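Local coordinates for membrane lipoprotein family protein (Aeropyrum pernix, PDB 4PEV), which binds adenosine between its two lobes and probably serves as the solute-binding component of an ABC transporter that takes up nucleosides, at residues C[354-357]-C[358-362]. Numbering follows the deposited sequence.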
ATOM      1  N   GLU C 354      10.258  15.463 -16.863  1.00 53.53           N
ATOM      2  CA  GLU C 354      10.291  16.455 -17.924  1.00 54.51           C
ATOM      3  C   GLU C 354       9.292  16.122 -19.026  1.00 51.68           C
ATOM      4  O   GLU C 354       8.976  14.958 -19.259  1.00 50.44           O
ATOM      5  CB  GLU C 354      11.704  16.535 -18.504  1.00 59.18           C
ATOM      6  CG  GLU C 354      12.005  17.812 -19.277  1.00 64.18           C
ATOM      7  CD  GLU C 354      13.472  17.908 -19.685  1.00 68.32           C
ATOM      8  OE1 GLU C 354      13.748  18.071 -20.897  1.00 67.76           O
ATOM      9  OE2 GLU C 354      14.351  17.800 -18.795  1.00 66.65           O
ATOM     10  N   GLY C 355       8.783  17.164 -19.676  1.00 51.79           N
ATOM     11  CA  GLY C 355       7.957  17.041 -20.884  1.00 51.29           C
ATOM     12  C   GLY C 355       6.709  16.223 -20.677  1.00 50.98           C
ATOM     13  O   GLY C 355       6.396  15.331 -21.468  1.00 57.28           O
ATOM     14  N   LEU C 356       5.995  16.542 -19.607  1.00 49.38           N
ATOM     15  CA  LEU C 356       4.903  15.716 -19.117  1.00 45.17           C
ATOM     16  C   LEU C 356       4.012  16.605 -18.270  1.00 41.99           C
ATOM     17  O   LEU C 356       4.522  17.314 -17.417  1.00 41.51           O
ATOM     18  CB  LEU C 356       5.482  14.591 -18.257  1.00 44.65           C
ATOM     19  CG  LEU C 356       4.742  13.258 -18.201  1.00 45.14           C
ATOM     20  CD1 LEU C 356       4.639  12.636 -19.585  1.00 45.60           C
ATOM     21  CD2 LEU C 356       5.460  12.314 -17.242  1.00 44.51           C
ATOM     22  N   THR C 357       2.705  16.602 -18.535  1.00 39.57           N
ATOM     23  CA  THR C 357       1.706  17.294 -17.700  1.00 37.54           C
ATOM     24  C   THR C 357       0.780  16.273 -17.018  1.00 35.72           C
ATOM     25  O   THR C 357       0.776  15.096 -17.383  1.00 33.09           O
ATOM     26  CB  THR C 357       0.831  18.263 -18.542  1.00 38.61           C
ATOM     27  OG1 THR C 357       0.360  17.605 -19.733  1.00 37.35           O
ATOM     28  CG2 THR C 357       1.617  19.528 -18.908  1.00 39.12           C
ATOM     29  N   PRO C 358      -0.015  16.715 -16.026  1.00 35.81           N
ATOM     30  CA  PRO C 358      -1.060  15.860 -15.452  1.00 36.42           C
ATOM     31  C   PRO C 358      -2.013  15.302 -16.490  1.00 38.56           C
ATOM     32  O   PRO C 358      -2.357  14.126 -16.424  1.00 36.35           O
ATOM     33  CB  PRO C 358      -1.820  16.797 -14.515  1.00 36.48           C
ATOM     34  CG  PRO C 358      -0.849  17.851 -14.152  1.00 36.14           C
ATOM     35  CD  PRO C 358       0.140  17.974 -15.279  1.00 36.17           C
ATOM     36  N   GLU C 359      -2.436  16.138 -17.441  1.00 43.48           N
ATOM     37  CA  GLU C 359      -3.324  15.673 -18.504  1.00 46.30           C
ATOM     38  C   GLU C 359      -2.643  14.610 -19.412  1.00 46.86           C
ATOM     39  O   GLU C 359      -3.250  13.572 -19.740  1.00 43.70           O
ATOM     40  CB  GLU C 359      -3.866  16.864 -19.311  1.00 49.30           C
ATOM     41  CG  GLU C 359      -4.939  16.512 -20.350  1.00 51.85           C
ATOM     42  CD  GLU C 359      -5.947  15.477 -19.857  1.00 55.62           C
ATOM     43  OE1 GLU C 359      -6.291  15.505 -18.647  1.00 57.97           O
ATOM     44  OE2 GLU C 359      -6.391  14.628 -20.674  1.00 57.19           O
ATOM     45  N   LYS C 360      -1.383  14.850 -19.783  1.00 45.31           N
ATOM     46  CA  LYS C 360      -0.641  13.881 -20.588  1.00 46.69           C
ATOM     47  C   LYS C 360      -0.403  12.557 -19.836  1.00 44.30           C
ATOM     48  O   LYS C 360      -0.420  11.494 -20.439  1.00 43.98           O
ATOM     49  CB  LYS C 360       0.669  14.500 -21.110  1.00 52.02           C
ATOM     50  CG  LYS C 360       1.501  13.642 -22.067  1.00 57.55           C
ATOM     51  CD  LYS C 360       0.680  12.946 -23.168  1.00 66.24           C
ATOM     52  CE  LYS C 360       0.765  13.612 -24.540  1.00 69.85           C
ATOM     53  NZ  LYS C 360       1.940  13.118 -25.320  1.00 72.66           N
ATOM     54  N   VAL C 361      -0.216  12.611 -18.521  1.00 42.48           N
ATOM     55  CA  VAL C 361      -0.045  11.390 -17.725  1.00 39.85           C
ATOM     56  C   VAL C 361      -1.274  10.492 -17.812  1.00 39.81           C
ATOM     57  O   VAL C 361      -1.142   9.289 -17.947  1.00 41.83           O
ATOM     58  CB  VAL C 361       0.254  11.693 -16.238  1.00 40.05           C
ATOM     59  CG1 VAL C 361       0.014  10.469 -15.352  1.00 40.07           C
ATOM     60  CG2 VAL C 361       1.685  12.188 -16.065  1.00 39.44           C
ATOM     61  N   VAL C 362      -2.465  11.068 -17.729  1.00 38.86           N
ATOM     62  CA  VAL C 362      -3.683  10.272 -17.805  1.00 38.05           C
ATOM     63  C   VAL C 362      -3.852   9.654 -19.192  1.00 39.59           C
ATOM     64  O   VAL C 362      -4.150   8.465 -19.312  1.00 38.93           O
ATOM     65  CB  VAL C 362      -4.935  11.099 -17.483  1.00 38.18           C
ATOM     66  CG1 VAL C 362      -6.188  10.237 -17.570  1.00 39.54           C
ATOM     67  CG2 VAL C 362      -4.835  11.686 -16.092  1.00 38.99           C
TER
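Thr357 accepts two hydrogen bonds from the first turn of helix 358-372, one from Lys360 N at its hydroxyl and one from Val361 N at its carbonyl O. The bond from Lys360 N to OG1 spans 3.3 Å, with an N-H...O angle of 157°. With chi1 at 48°, OG1 is staggered over the backbone, flanked by N and C, and faces the amide of Lys360. The carbonyl O of Thr357 lies 2.9 Å from Val361 N, with an N-H...O angle of 152°, the i to i+4 bond of an alpha-helix.

Thr357 is the N-cap residue of the helix, and the bond to its OG1 from the amide of Lys360, the N3 residue, is the usual capping bond; Pro358, at N1, has no amide hydrogen to satisfy. The capped helix follows helix 336-348 after a short loop on the surface of the two-domain, periplasmic-binding-protein-type fold of PnrA-like proteins, away from the adenosine pocket.

Leu356, in the loop, makes the apolar contacts to the same turn. Its CG lies 3.9 Å from Val361 CG2 and its CD2 4.0 Å from that same methyl, the two side chains crossing at about a right angle. The other branch, CD1, meets the aliphatic CG of Lys360 at 4.1 Å. Pro290 lies against both Leu356 and Val361. On helix 336-348, Arg340 forms a salt bridge with Glu359 OE1, and Pro358 rests on Arg340 and Ala343.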